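Local atomic coordinates of inositol 2-dehydrogenase/D-chiro-inositol 3-dehydrogenase (Lactobacillus casei, PDB entry 4MIE), a protein that catalyses the NAD-dependent oxidation of myo-inositol and D-chiro-inositol to 2-keto-myo-inositol and 1-keto-D-chiro-inositol, respectively. Residues 23-28 with 285-290; 107-112 with 182-187; 36-41 with 297-302; 18-23 with 71-76. All coordinates share one frame; numbering follows the deposited sequence.

Interaction 1: 23-28 with 285-290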
loop_
_atom_site.group_PDB
_atom_site.type_symbol
_atom_site.label_atom_id
_atom_site.label_comp_id
_atom_site.label_asym_id
_atom_site.label_seq_id
_atom_site.Cartn_x
_atom_site.Cartn_y
_atom_site.Cartn_z
ATOM N N GLY D 23 -20.206 -26.195 -14.995
ATOM C CA GLY D 23 -18.838 -25.793 -15.168
ATOM C C GLY D 23 -18.323 -25.195 -13.880
ATOM O O GLY D 23 -18.879 -25.440 -12.833
ATOM N N ALA D 24 -17.261 -24.408 -13.963
ATOM C CA ALA D 24 -16.673 -23.793 -12.788
ATOM C C ALA D 24 -17.685 -22.949 -11.989
ATOM O O ALA D 24 -17.771 -23.045 -10.787
ATOM C CB ALA D 24 -15.448 -22.974 -13.162
ATOM N N MET D 25 -18.465 -22.155 -12.697
ATOM C CA MET D 25 -19.409 -21.253 -12.068
ATOM C C MET D 25 -20.566 -22.023 -11.451
ATOM O O MET D 25 -20.935 -21.781 -10.325
ATOM C CB MET D 25 -19.926 -20.252 -13.074
ATOM C CG MET D 25 -20.722 -19.116 -12.481
ATOM S SD MET D 25 -19.801 -17.905 -11.524
ATOM C CE MET D 25 -20.157 -18.409 -9.868
ATOM N N GLY D 26 -21.120 -22.951 -12.215
ATOM C CA GLY D 26 -22.174 -23.815 -11.742
ATOM C C GLY D 26 -21.775 -24.589 -10.508
ATOM O O GLY D 26 -22.504 -24.653 -9.550
ATOM N N ARG D 27 -20.585 -25.169 -10.551
ATOM C CA ARG D 27 -19.999 -25.828 -9.403
ATOM C C ARG D 27 -19.921 -24.907 -8.180
ATOM O O ARG D 27 -20.265 -25.294 -7.083
ATOM C CB ARG D 27 -18.635 -26.416 -9.754
ATOM C CG ARG D 27 -18.707 -27.667 -10.602
ATOM C CD ARG D 27 -17.357 -28.139 -11.045
ATOM N NE ARG D 27 -16.526 -28.520 -9.929
ATOM C CZ ARG D 27 -16.522 -29.720 -9.387
ATOM N NH1 ARG D 27 -17.302 -30.668 -9.856
ATOM N NH2 ARG D 27 -15.742 -29.956 -8.365
ATOM N N ALA D 28 -19.481 -23.682 -8.397
ATOM C CA ALA D 28 -19.394 -22.705 -7.333
ATOM C C ALA D 28 -20.754 -22.388 -6.665
ATOM O O ALA D 28 -20.843 -22.289 -5.469
ATOM C CB ALA D 28 -18.720 -21.444 -7.833
ATOM N N SER D 285 -8.652 -16.021 -9.853
ATOM C CA SER D 285 -9.991 -16.430 -10.248
ATOM C C SER D 285 -11.094 -15.455 -9.878
ATOM O O SER D 285 -11.222 -15.072 -8.739
ATOM C CB SER D 285 -10.323 -17.780 -9.637
ATOM O OG SER D 285 -11.696 -18.050 -9.702
ATOM N N TRP D 286 -11.913 -15.112 -10.862
ATOM C CA TRP D 286 -13.073 -14.280 -10.628
ATOM C C TRP D 286 -14.064 -14.914 -9.670
ATOM O O TRP D 286 -14.688 -14.241 -8.893
ATOM C CB TRP D 286 -13.762 -13.875 -11.926
ATOM C CG TRP D 286 -13.923 -14.931 -12.934
ATOM C CD1 TRP D 286 -13.005 -15.340 -13.833
ATOM C CD2 TRP D 286 -15.093 -15.681 -13.198
ATOM N NE1 TRP D 286 -13.513 -16.318 -14.620
ATOM C CE2 TRP D 286 -14.802 -16.544 -14.252
ATOM C CE3 TRP D 286 -16.360 -15.713 -12.637
ATOM C CZ2 TRP D 286 -15.724 -17.426 -14.750
ATOM C CZ3 TRP D 286 -17.257 -16.576 -13.126
ATOM C CH2 TRP D 286 -16.950 -17.422 -14.169
ATOM N N ILE D 287 -14.177 -16.229 -9.726
ATOM C CA ILE D 287 -14.995 -16.961 -8.786
ATOM C C ILE D 287 -14.593 -16.696 -7.338
ATOM O O ILE D 287 -15.429 -16.428 -6.517
ATOM C CB ILE D 287 -15.018 -18.464 -9.125
ATOM C CG1 ILE D 287 -15.684 -18.660 -10.487
ATOM C CG2 ILE D 287 -15.682 -19.267 -8.008
ATOM C CD1 ILE D 287 -15.743 -20.044 -10.967
ATOM N N ASN D 288 -13.302 -16.740 -7.047
ATOM C CA ASN D 288 -12.818 -16.477 -5.697
ATOM C C ASN D 288 -12.931 -15.012 -5.296
ATOM O O ASN D 288 -13.276 -14.694 -4.181
ATOM C CB ASN D 288 -11.377 -16.942 -5.522
ATOM C CG ASN D 288 -11.221 -18.438 -5.617
ATOM O OD1 ASN D 288 -12.150 -19.193 -5.363
ATOM N ND2 ASN D 288 -10.035 -18.880 -5.991
ATOM N N ARG D 289 -12.622 -14.134 -6.232
ATOM C CA ARG D 289 -12.624 -12.705 -5.990
ATOM C C ARG D 289 -13.994 -12.178 -5.548
ATOM O O ARG D 289 -14.080 -11.356 -4.669
ATOM C CB ARG D 289 -12.162 -11.987 -7.249
ATOM C CG ARG D 289 -12.449 -10.504 -7.316
ATOM C CD ARG D 289 -11.833 -9.746 -6.214
ATOM N NE ARG D 289 -12.096 -8.331 -6.307
ATOM C CZ ARG D 289 -13.120 -7.706 -5.758
ATOM N NH1 ARG D 289 -14.025 -8.345 -5.068
ATOM N NH2 ARG D 289 -13.225 -6.410 -5.903
ATOM N N PHE D 290 -15.048 -12.681 -6.164
ATOM C CA PHE D 290 -16.387 -12.206 -5.882
ATOM C C PHE D 290 -17.245 -13.160 -5.037
ATOM O O PHE D 290 -18.455 -13.140 -5.106
ATOM C CB PHE D 290 -17.087 -11.835 -7.181
ATOM C CG PHE D 290 -16.571 -10.579 -7.786
ATOM C CD1 PHE D 290 -16.816 -9.368 -7.198
ATOM C CD2 PHE D 290 -15.824 -10.612 -8.936
ATOM C CE1 PHE D 290 -16.334 -8.228 -7.753
ATOM C CE2 PHE D 290 -15.361 -9.478 -9.492
ATOM C CZ PHE D 290 -15.609 -8.282 -8.893
#
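The helix that starts right after the glycine-rich turn of the Rossmann domain, residues 24-28, turns A24 and A28 toward I287 of the short helix 286-289, while M25 reaches W286 through its SD. No hydrogen bond crosses; the contact rests on apolar and sulfur-aromatic approaches. I287 does most of the work by dividing its branches between two alanines one helical turn apart: CD1 lies 3.7 Å from A24 CB, and CG2 lies 3.7 Å from A28 CB. Its CG2 stands anti to the backbone N (CG1 at chi1 -64°), which aims one branch at each alanine. CD1 also rests 3.6 Å from A24 O, an oxygen already taken by A28 N within the helix.

M25 reaches W286 from the side. Its SD is 3.3 Å from W286 CZ3 and 4.5 Å from the centroid of the six-membered ring, 75° off the ring normal, which makes an edge-on Met-aromatic contact. One face of the same indole carries I287 CG1, 3.6 Å above its plane. Y294 of helix 291-306 touches both M25 and W286. G23 and G26 fit the GxGxxG pattern, consistent with the dinucleotide-binding turn and first helix of a Rossmann fold.

Interaction 2: 107-112 with 182-187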
loop_
_atom_site.group_PDB
_atom_site.type_symbol
_atom_site.label_atom_id
_atom_site.label_comp_id
_atom_site.label_asym_id
_atom_site.label_seq_id
_atom_site.Cartn_x
_atom_site.Cartn_y
_atom_site.Cartn_z
ATOM N N THR D 107 -30.533 -16.487 -13.719
ATOM C CA THR D 107 -29.587 -16.673 -14.796
ATOM C C THR D 107 -28.324 -15.842 -14.608
ATOM O O THR D 107 -28.374 -14.651 -14.332
ATOM C CB THR D 107 -30.188 -16.434 -16.208
ATOM O OG1 THR D 107 -29.233 -16.781 -17.199
ATOM C CG2 THR D 107 -30.618 -14.999 -16.401
ATOM N N GLU D 108 -27.192 -16.499 -14.757
ATOM C CA GLU D 108 -25.952 -15.773 -14.842
ATOM C C GLU D 108 -25.988 -14.841 -16.050
ATOM O O GLU D 108 -26.726 -15.057 -16.990
ATOM C CB GLU D 108 -24.762 -16.715 -14.944
ATOM C CG GLU D 108 -24.180 -17.114 -13.640
ATOM C CD GLU D 108 -23.640 -15.951 -12.839
ATOM O OE1 GLU D 108 -23.283 -14.936 -13.434
ATOM O OE2 GLU D 108 -23.594 -16.068 -11.618
ATOM N N LYS D 109 -25.180 -13.800 -15.994
ATOM C CA LYS D 109 -24.978 -12.948 -17.142
ATOM C C LYS D 109 -24.360 -13.737 -18.295
ATOM O O LYS D 109 -23.731 -14.749 -18.079
ATOM C CB LYS D 109 -24.118 -11.731 -16.776
ATOM C CG LYS D 109 -23.094 -11.945 -15.697
ATOM C CD LYS D 109 -22.040 -12.952 -16.092
ATOM C CE LYS D 109 -21.439 -12.675 -17.447
ATOM N NZ LYS D 109 -20.439 -13.705 -17.820
ATOM N N PRO D 110 -24.586 -13.284 -19.529
ATOM C CA PRO D 110 -25.536 -12.256 -19.914
ATOM C C PRO D 110 -26.939 -12.823 -19.945
ATOM O O PRO D 110 -27.098 -14.016 -19.867
ATOM C CB PRO D 110 -25.109 -11.941 -21.329
ATOM C CG PRO D 110 -24.561 -13.155 -21.814
ATOM C CD PRO D 110 -23.814 -13.725 -20.694
ATOM N N LEU D 111 -27.932 -11.965 -20.045
ATOM C CA LEU D 111 -29.292 -12.421 -20.200
ATOM C C LEU D 111 -29.436 -13.158 -21.513
ATOM O O LEU D 111 -30.073 -14.180 -21.589
ATOM C CB LEU D 111 -30.275 -11.262 -20.127
ATOM C CG LEU D 111 -31.739 -11.595 -20.410
ATOM C CD1 LEU D 111 -32.217 -12.591 -19.421
ATOM C CD2 LEU D 111 -32.630 -10.366 -20.371
ATOM N N ALA D 112 -28.823 -12.604 -22.537
ATOM C CA ALA D 112 -28.712 -13.216 -23.839
ATOM C C ALA D 112 -27.469 -12.659 -24.511
ATOM O O ALA D 112 -26.878 -11.726 -24.024
ATOM C CB ALA D 112 -29.916 -12.920 -24.647
ATOM N N ILE D 182 -17.390 -8.562 -24.908
ATOM C CA ILE D 182 -18.506 -7.745 -24.524
ATOM C C ILE D 182 -19.507 -8.492 -23.643
ATOM O O ILE D 182 -19.786 -8.086 -22.537
ATOM C CB ILE D 182 -19.233 -7.196 -25.760
ATOM C CG1 ILE D 182 -18.236 -6.663 -26.790
ATOM C CG2 ILE D 182 -20.243 -6.153 -25.341
ATOM C CD1 ILE D 182 -17.355 -5.613 -26.283
ATOM N N THR D 183 -20.026 -9.590 -24.165
ATOM C CA THR D 183 -21.134 -10.286 -23.550
ATOM C C THR D 183 -20.796 -11.082 -22.295
ATOM O O THR D 183 -21.643 -11.281 -21.460
ATOM C CB THR D 183 -21.868 -11.211 -24.543
ATOM O OG1 THR D 183 -20.998 -12.256 -24.963
ATOM C CG2 THR D 183 -22.339 -10.429 -25.734
ATOM N N ASP D 184 -19.563 -11.532 -22.180
ATOM C CA ASP D 184 -19.139 -12.271 -21.003
ATOM C C ASP D 184 -18.404 -11.373 -20.012
ATOM O O ASP D 184 -18.520 -11.542 -18.819
ATOM C CB ASP D 184 -18.240 -13.450 -21.396
ATOM C CG ASP D 184 -18.839 -14.797 -21.067
ATOM O OD1 ASP D 184 -20.059 -14.944 -21.078
ATOM O OD2 ASP D 184 -18.073 -15.715 -20.803
ATOM N N THR D 185 -17.664 -10.410 -20.524
ATOM C CA THR D 185 -16.740 -9.659 -19.707
ATOM C C THR D 185 -17.160 -8.217 -19.438
ATOM O O THR D 185 -17.434 -7.880 -18.313
ATOM C CB THR D 185 -15.299 -9.741 -20.271
ATOM O OG1 THR D 185 -14.866 -11.098 -20.283
ATOM C CG2 THR D 185 -14.369 -8.952 -19.439
ATOM N N LEU D 186 -17.241 -7.396 -20.475
ATOM C CA LEU D 186 -17.631 -5.990 -20.338
ATOM C C LEU D 186 -19.066 -5.800 -19.847
ATOM O O LEU D 186 -19.390 -4.786 -19.278
ATOM C CB LEU D 186 -17.421 -5.225 -21.649
ATOM C CG LEU D 186 -17.581 -3.705 -21.646
ATOM C CD1 LEU D 186 -16.544 -3.067 -20.805
ATOM C CD2 LEU D 186 -17.561 -3.126 -23.036
ATOM N N ILE D 187 -19.899 -6.805 -20.079
ATOM C CA ILE D 187 -21.257 -6.825 -19.571
ATOM C C ILE D 187 -21.357 -6.398 -18.111
ATOM O O ILE D 187 -22.285 -5.726 -17.730
ATOM C CB ILE D 187 -21.943 -8.200 -19.799
ATOM C CG1 ILE D 187 -23.458 -8.051 -19.808
ATOM C CG2 ILE D 187 -21.548 -9.194 -18.803
ATOM C CD1 ILE D 187 -23.973 -7.396 -21.029
HETATM O O HOH W 1 -21.448 -16.321 -19.034
#
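K109 curls back, with chi1 at 31° and bends at chi2 (64°) and chi3, and this delivers NZ to D184 in helix 180-197, while the carboxylate of D184, whose CB points away from residues 107-112, swings round to meet it. NZ donates to D184 O over 3.1 Å, in the carbonyl plane and on a lone pair, at a C=O...N angle of 119°. The salt bridge to the carboxylate is longer, 3.5 Å from K109 NZ to D184 OD1. Water 1 donates to K109 O and to D184 OD1 (2.8 Å from the latter) and accepts from K109 NZ. The aliphatic part of the lysine is packed as well, CE lying 3.7 Å from I187 CG2.

E108, K109 and P110 spell the Glu-Lys-Pro signature of the Gfo/Idh/MocA family, following on from strand 104-108, with a cis peptide before the proline. The ring of P110 lies against T183 O, with CD 3.4 Å from that oxygen. This carbonyl is buried with no polar partner in the model, while the pi-type turn at 182-186 sends I187 N to I182 O instead. A methionine in place of K109 would probably leave the D184 carboxylate without its charged mate, and D184 O and the water without the lysine's N-H. A bound glycerol, probably from the crystallisation liquor, donates to D184 O and hydrogen-bonds T185 OG1.

Interaction 3: 36-41 with 297-302. With SO4 (sulfate ion), chain V.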
loop_
_atom_site.group_PDB
_atom_site.type_symbol
_atom_site.label_atom_id
_atom_site.label_comp_id
_atom_site.label_asym_id
_atom_site.label_seq_id
_atom_site.Cartn_x
_atom_site.Cartn_y
_atom_site.Cartn_z
ATOM N N VAL D 36 -22.793 -23.282 2.367
ATOM C CA VAL D 36 -22.624 -21.987 2.985
ATOM C C VAL D 36 -23.952 -21.273 3.262
ATOM O O VAL D 36 -24.215 -20.822 4.357
ATOM C CB VAL D 36 -21.741 -21.108 2.110
ATOM C CG1 VAL D 36 -21.673 -19.708 2.646
ATOM C CG2 VAL D 36 -20.366 -21.705 2.002
ATOM N N LEU D 37 -24.783 -21.197 2.241
ATOM C CA LEU D 37 -26.030 -20.475 2.322
ATOM C C LEU D 37 -27.114 -21.263 3.044
ATOM O O LEU D 37 -27.016 -22.453 3.187
ATOM C CB LEU D 37 -26.473 -20.037 0.927
ATOM C CG LEU D 37 -25.403 -19.392 0.041
ATOM C CD1 LEU D 37 -25.971 -19.014 -1.269
ATOM C CD2 LEU D 37 -24.758 -18.201 0.693
ATOM N N THR D 38 -28.131 -20.545 3.498
ATOM C CA THR D 38 -29.246 -21.096 4.225
ATOM C C THR D 38 -30.467 -21.327 3.351
ATOM O O THR D 38 -30.725 -20.592 2.437
ATOM C CB THR D 38 -29.693 -20.172 5.365
ATOM O OG1 THR D 38 -30.132 -18.925 4.835
ATOM C CG2 THR D 38 -28.594 -19.906 6.283
ATOM N N GLY D 39 -31.211 -22.371 3.673
ATOM C CA GLY D 39 -32.519 -22.595 3.104
ATOM C C GLY D 39 -32.596 -23.053 1.660
ATOM O O GLY D 39 -33.517 -22.709 0.955
ATOM N N ALA D 40 -31.639 -23.856 1.228
ATOM C CA ALA D 40 -31.712 -24.408 -0.105
ATOM C C ALA D 40 -31.047 -25.764 -0.243
ATOM O O ALA D 40 -30.136 -26.081 0.480
ATOM C CB ALA D 40 -31.137 -23.465 -1.076
ATOM N N GLU D 41 -31.523 -26.531 -1.206
ATOM C CA GLU D 41 -30.932 -27.800 -1.562
ATOM C C GLU D 41 -30.992 -28.007 -3.067
ATOM O O GLU D 41 -32.002 -27.778 -3.684
ATOM C CB GLU D 41 -31.628 -28.946 -0.842
ATOM C CG GLU D 41 -30.982 -30.289 -1.081
ATOM C CD GLU D 41 -31.841 -31.457 -0.664
ATOM O OE1 GLU D 41 -32.911 -31.227 -0.095
ATOM O OE2 GLU D 41 -31.440 -32.598 -0.918
ATOM N N GLU D 297 -25.887 -12.263 -3.124
ATOM C CA GLU D 297 -26.813 -12.211 -4.233
ATOM C C GLU D 297 -27.697 -13.439 -4.280
ATOM O O GLU D 297 -28.893 -13.338 -4.410
ATOM C CB GLU D 297 -25.998 -12.124 -5.515
ATOM C CG GLU D 297 -26.706 -12.103 -6.801
ATOM C CD GLU D 297 -25.728 -12.284 -7.951
ATOM O OE1 GLU D 297 -25.744 -11.485 -8.875
ATOM O OE2 GLU D 297 -24.951 -13.235 -7.928
ATOM N N VAL D 298 -27.078 -14.598 -4.174
ATOM C CA VAL D 298 -27.794 -15.838 -4.273
ATOM C C VAL D 298 -28.675 -16.051 -3.047
ATOM O O VAL D 298 -29.754 -16.575 -3.169
ATOM C CB VAL D 298 -26.845 -17.029 -4.528
ATOM C CG1 VAL D 298 -27.587 -18.335 -4.519
ATOM C CG2 VAL D 298 -26.149 -16.870 -5.836
ATOM N N GLN D 299 -28.220 -15.615 -1.884
ATOM C CA GLN D 299 -29.024 -15.737 -0.687
ATOM C C GLN D 299 -30.306 -14.895 -0.772
ATOM O O GLN D 299 -31.351 -15.337 -0.361
ATOM C CB GLN D 299 -28.236 -15.399 0.559
ATOM C CG GLN D 299 -28.967 -15.651 1.855
ATOM C CD GLN D 299 -29.160 -17.116 2.170
ATOM O OE1 GLN D 299 -28.239 -17.788 2.567
ATOM N NE2 GLN D 299 -30.371 -17.599 2.000
ATOM N N GLU D 300 -30.187 -13.691 -1.310
ATOM C CA GLU D 300 -31.316 -12.818 -1.538
ATOM C C GLU D 300 -32.348 -13.483 -2.435
ATOM O O GLU D 300 -33.531 -13.444 -2.173
ATOM C CB GLU D 300 -30.851 -11.507 -2.163
ATOM C CG GLU D 300 -31.929 -10.490 -2.390
ATOM C CD GLU D 300 -31.448 -9.303 -3.188
ATOM O OE1 GLU D 300 -31.429 -9.373 -4.417
ATOM O OE2 GLU D 300 -31.093 -8.310 -2.569
ATOM N N PHE D 301 -31.860 -14.095 -3.498
ATOM C CA PHE D 301 -32.715 -14.765 -4.444
ATOM C C PHE D 301 -33.495 -15.871 -3.758
ATOM O O PHE D 301 -34.706 -15.908 -3.844
ATOM C CB PHE D 301 -31.894 -15.302 -5.614
ATOM C CG PHE D 301 -32.683 -16.112 -6.577
ATOM C CD1 PHE D 301 -33.496 -15.512 -7.504
ATOM C CD2 PHE D 301 -32.620 -17.480 -6.557
ATOM C CE1 PHE D 301 -34.214 -16.253 -8.378
ATOM C CE2 PHE D 301 -33.355 -18.209 -7.438
ATOM C CZ PHE D 301 -34.142 -17.586 -8.348
ATOM N N ILE D 302 -32.773 -16.745 -3.075
ATOM C CA ILE D 302 -33.336 -17.851 -2.306
ATOM C C ILE D 302 -34.374 -17.373 -1.279
ATOM O O ILE D 302 -35.409 -17.984 -1.103
ATOM C CB ILE D 302 -32.233 -18.660 -1.612
ATOM C CG1 ILE D 302 -31.412 -19.445 -2.647
ATOM C CG2 ILE D 302 -32.801 -19.604 -0.608
ATOM C CD1 ILE D 302 -32.213 -20.402 -3.509
HETATM S S SO4 V . -30.921 -24.243 6.658
HETATM O O1 SO4 V . -30.516 -25.324 7.481
HETATM O O2 SO4 V . -29.827 -23.809 5.880
HETATM O O3 SO4 V . -31.931 -24.650 5.754
HETATM O O4 SO4 V . -31.431 -23.208 7.474
#
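The carboxamide of Q299 comes in across T38 at about a right angle to its side chain and grips the backbone of that residue at both ends. OE1 accepts from T38 N at 2.9 Å, nearly straight at 166°, with the N-H on a lone pair in the carbonyl plane. NE2 donates to T38 O over 3.0 Å at 172°; T38 O lies in the amide plane, although the donor is tilted from the carbonyl plane of T38. T38 OG1 adds a weak bond to the same OE1, and NE2 has a second acceptor in D303 OD1. With CG opposite the backbone N (chi1 -174°) the Q299 chain leaves the helix, and the bend at chi2 turns the amide onto T38.

L37 slides past Q299 in the opposite direction and crosses V298 at about a right angle, its CD1 3.7 Å from V298 CG1. I302 closes the other end, with CG2 3.5 Å from G39 O and CD1 4.1 Å from A40 CB. A leucine at Q299 would probably leave T38 N and T38 O without these mates and set the 37-39 turn freer to shift. G39 N donates at 3.0 Å to O2 of a sulfate, probably from the crystallisation liquor, which T38 OG1 and G39 N of the second subunit also bind. The contact thus joins helix 291-306 to the loop between helix 24-35 and strand 40-46, part of a Rossmann beta-alpha-beta unit.

Interaction 4: 18-23 with 71-76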
loop_
_atom_site.group_PDB
_atom_site.type_symbol
_atom_site.label_atom_id
_atom_site.label_comp_id
_atom_site.label_asym_id
_atom_site.label_seq_id
_atom_site.Cartn_x
_atom_site.Cartn_y
_atom_site.Cartn_z
ATOM N N GLY D 18 -32.753 -26.580 -9.088
ATOM C CA GLY D 18 -32.149 -27.230 -10.226
ATOM C C GLY D 18 -31.049 -26.378 -10.842
ATOM O O GLY D 18 -31.196 -25.185 -10.995
ATOM N N VAL D 19 -29.944 -26.999 -11.202
ATOM C CA VAL D 19 -28.831 -26.256 -11.753
ATOM C C VAL D 19 -28.505 -26.690 -13.175
ATOM O O VAL D 19 -28.164 -27.823 -13.427
ATOM C CB VAL D 19 -27.585 -26.280 -10.812
ATOM C CG1 VAL D 19 -26.404 -25.581 -11.436
ATOM C CG2 VAL D 19 -27.906 -25.690 -9.477
ATOM N N ILE D 20 -28.629 -25.759 -14.098
ATOM C CA ILE D 20 -28.354 -26.012 -15.495
ATOM C C ILE D 20 -26.995 -25.466 -15.908
ATOM O O ILE D 20 -26.835 -24.279 -16.108
ATOM C CB ILE D 20 -29.423 -25.411 -16.373
ATOM C CG1 ILE D 20 -30.785 -25.947 -15.975
ATOM C CG2 ILE D 20 -29.146 -25.697 -17.810
ATOM C CD1 ILE D 20 -31.891 -25.141 -16.431
ATOM N N GLY D 21 -26.032 -26.359 -16.032
ATOM C CA GLY D 21 -24.663 -25.994 -16.287
ATOM C C GLY D 21 -23.783 -26.220 -15.071
ATOM O O GLY D 21 -23.951 -25.599 -14.053
ATOM N N THR D 22 -22.851 -27.145 -15.188
ATOM C CA THR D 22 -21.996 -27.481 -14.072
ATOM C C THR D 22 -20.535 -27.329 -14.401
ATOM O O THR D 22 -19.740 -28.206 -14.143
ATOM C CB THR D 22 -22.266 -28.896 -13.528
ATOM O OG1 THR D 22 -22.061 -29.866 -14.546
ATOM C CG2 THR D 22 -23.660 -28.995 -13.018
ATOM N N GLY D 23 -20.206 -26.195 -14.995
ATOM C CA GLY D 23 -18.838 -25.793 -15.168
ATOM C C GLY D 23 -18.323 -25.195 -13.880
ATOM O O GLY D 23 -18.879 -25.440 -12.833
ATOM N N THR D 71 -34.642 -29.156 -20.874
ATOM C CA THR D 71 -36.067 -29.349 -20.976
ATOM C C THR D 71 -36.576 -30.417 -20.006
ATOM O O THR D 71 -37.583 -30.230 -19.368
ATOM C CB THR D 71 -36.521 -29.598 -22.431
ATOM O OG1 THR D 71 -37.935 -29.509 -22.516
ATOM C CG2 THR D 71 -36.088 -30.927 -22.914
ATOM N N SER D 72 -35.832 -31.498 -19.865
ATOM C CA SER D 72 -36.218 -32.566 -18.972
ATOM C C SER D 72 -36.206 -32.107 -17.525
ATOM O O SER D 72 -37.112 -32.372 -16.786
ATOM C CB SER D 72 -35.341 -33.793 -19.172
ATOM O OG SER D 72 -33.986 -33.506 -18.947
ATOM N N LEU D 73 -35.156 -31.409 -17.147
ATOM C CA LEU D 73 -35.045 -30.852 -15.822
ATOM C C LEU D 73 -36.181 -29.875 -15.497
ATOM O O LEU D 73 -36.699 -29.868 -14.401
ATOM C CB LEU D 73 -33.695 -30.179 -15.664
ATOM C CG LEU D 73 -33.299 -29.598 -14.312
ATOM C CD1 LEU D 73 -31.784 -29.635 -14.115
ATOM C CD2 LEU D 73 -33.842 -28.195 -14.094
ATOM N N LEU D 74 -36.539 -29.050 -16.470
ATOM C CA LEU D 74 -37.539 -28.008 -16.291
ATOM C C LEU D 74 -38.948 -28.572 -16.135
ATOM O O LEU D 74 -39.841 -27.893 -15.664
ATOM C CB LEU D 74 -37.497 -27.035 -17.461
ATOM C CG LEU D 74 -36.354 -26.021 -17.581
ATOM C CD1 LEU D 74 -36.429 -25.306 -18.882
ATOM C CD2 LEU D 74 -36.336 -25.017 -16.453
ATOM N N GLN D 75 -39.121 -29.829 -16.525
ATOM C CA GLN D 75 -40.388 -30.525 -16.388
ATOM C C GLN D 75 -40.514 -31.345 -15.088
ATOM O O GLN D 75 -41.444 -32.115 -14.921
ATOM C CB GLN D 75 -40.645 -31.390 -17.618
ATOM C CG GLN D 75 -40.777 -30.593 -18.907
ATOM C CD GLN D 75 -40.988 -31.435 -20.135
ATOM O OE1 GLN D 75 -40.091 -31.613 -20.927
ATOM N NE2 GLN D 75 -42.180 -31.936 -20.302
ATOM N N ASP D 76 -39.568 -31.172 -14.179
ATOM C CA ASP D 76 -39.650 -31.783 -12.870
ATOM C C ASP D 76 -40.429 -30.844 -11.949
ATOM O O ASP D 76 -39.961 -29.783 -11.627
ATOM C CB ASP D 76 -38.243 -32.062 -12.323
ATOM C CG ASP D 76 -38.249 -32.891 -11.037
ATOM O OD1 ASP D 76 -39.049 -32.626 -10.141
ATOM O OD2 ASP D 76 -37.444 -33.807 -10.922
#
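Strand 18-20 and helix 71-74 approach with G18 CA and L73 CA 7.3 Å apart, and no hydrogen bond links the two backbones. Side chains bridge the gap, mostly that of L73. Its CG lies trans to the main-chain nitrogen (chi1 -176°), which extends the isobutyl group straight at the strand and sets its two methyls across it. CD2 sits 4.3 Å from G18 CA and 4.2 Å from I20 CG1, while CD1 lies 4.1 Å from V19 O. The close pass at G18 depends on the missing side chain, since a CB modelled there would come within 3.0 Å of L73 CD2, a clash.

I20 points back toward the helix and adds a second, looser touch, its CD1 4.4 Å from L74 CD2. V19 faces away from the helix, and its side chain meets V42 of the neighbouring strand 40-46. Every residue that touches is buried, and the layer is completed by T46 and Y67 against L73, and by helix 91-98, which touches both I20 and L74. At the end of the strand the backbone of G21 takes phi 109° and psi 114°, angles at which a side chain would collide with the carbonyl O of I20; T22 N then bonds to D47 OD1. Helix 70-74 connects strand 65-66 to strand 81-84, which is hydrogen-bonded beside strand 15-20, so L73 and L74 fill the interior beneath a beta-alpha-beta crossover of the Rossmann fold.

Interactions 1, 2 and 3 each join the Rossmann domain to the C-terminal alpha/beta domain, whereas interaction 4 stays inside the Rossmann domain. Interactions 2 and 4 are buried, interaction 3 partly so, and interaction 1 lies near the surface. Chemistry follows place: the strand-to-helix core of interaction 4 and the helix pair of interaction 1 have no polar bond across them, interaction 2 has a lysine, an aspartate and a water, and interaction 3 uses an amide on backbone. Interactions 1 and 4 share G23. Interactions 1 and 2 meet where M25 CG lies 4.2 Å from E108 CG. Interactions 2, 3 and 4 all reach the parallel beta-sheet, 3 and 4 through adjacent strands.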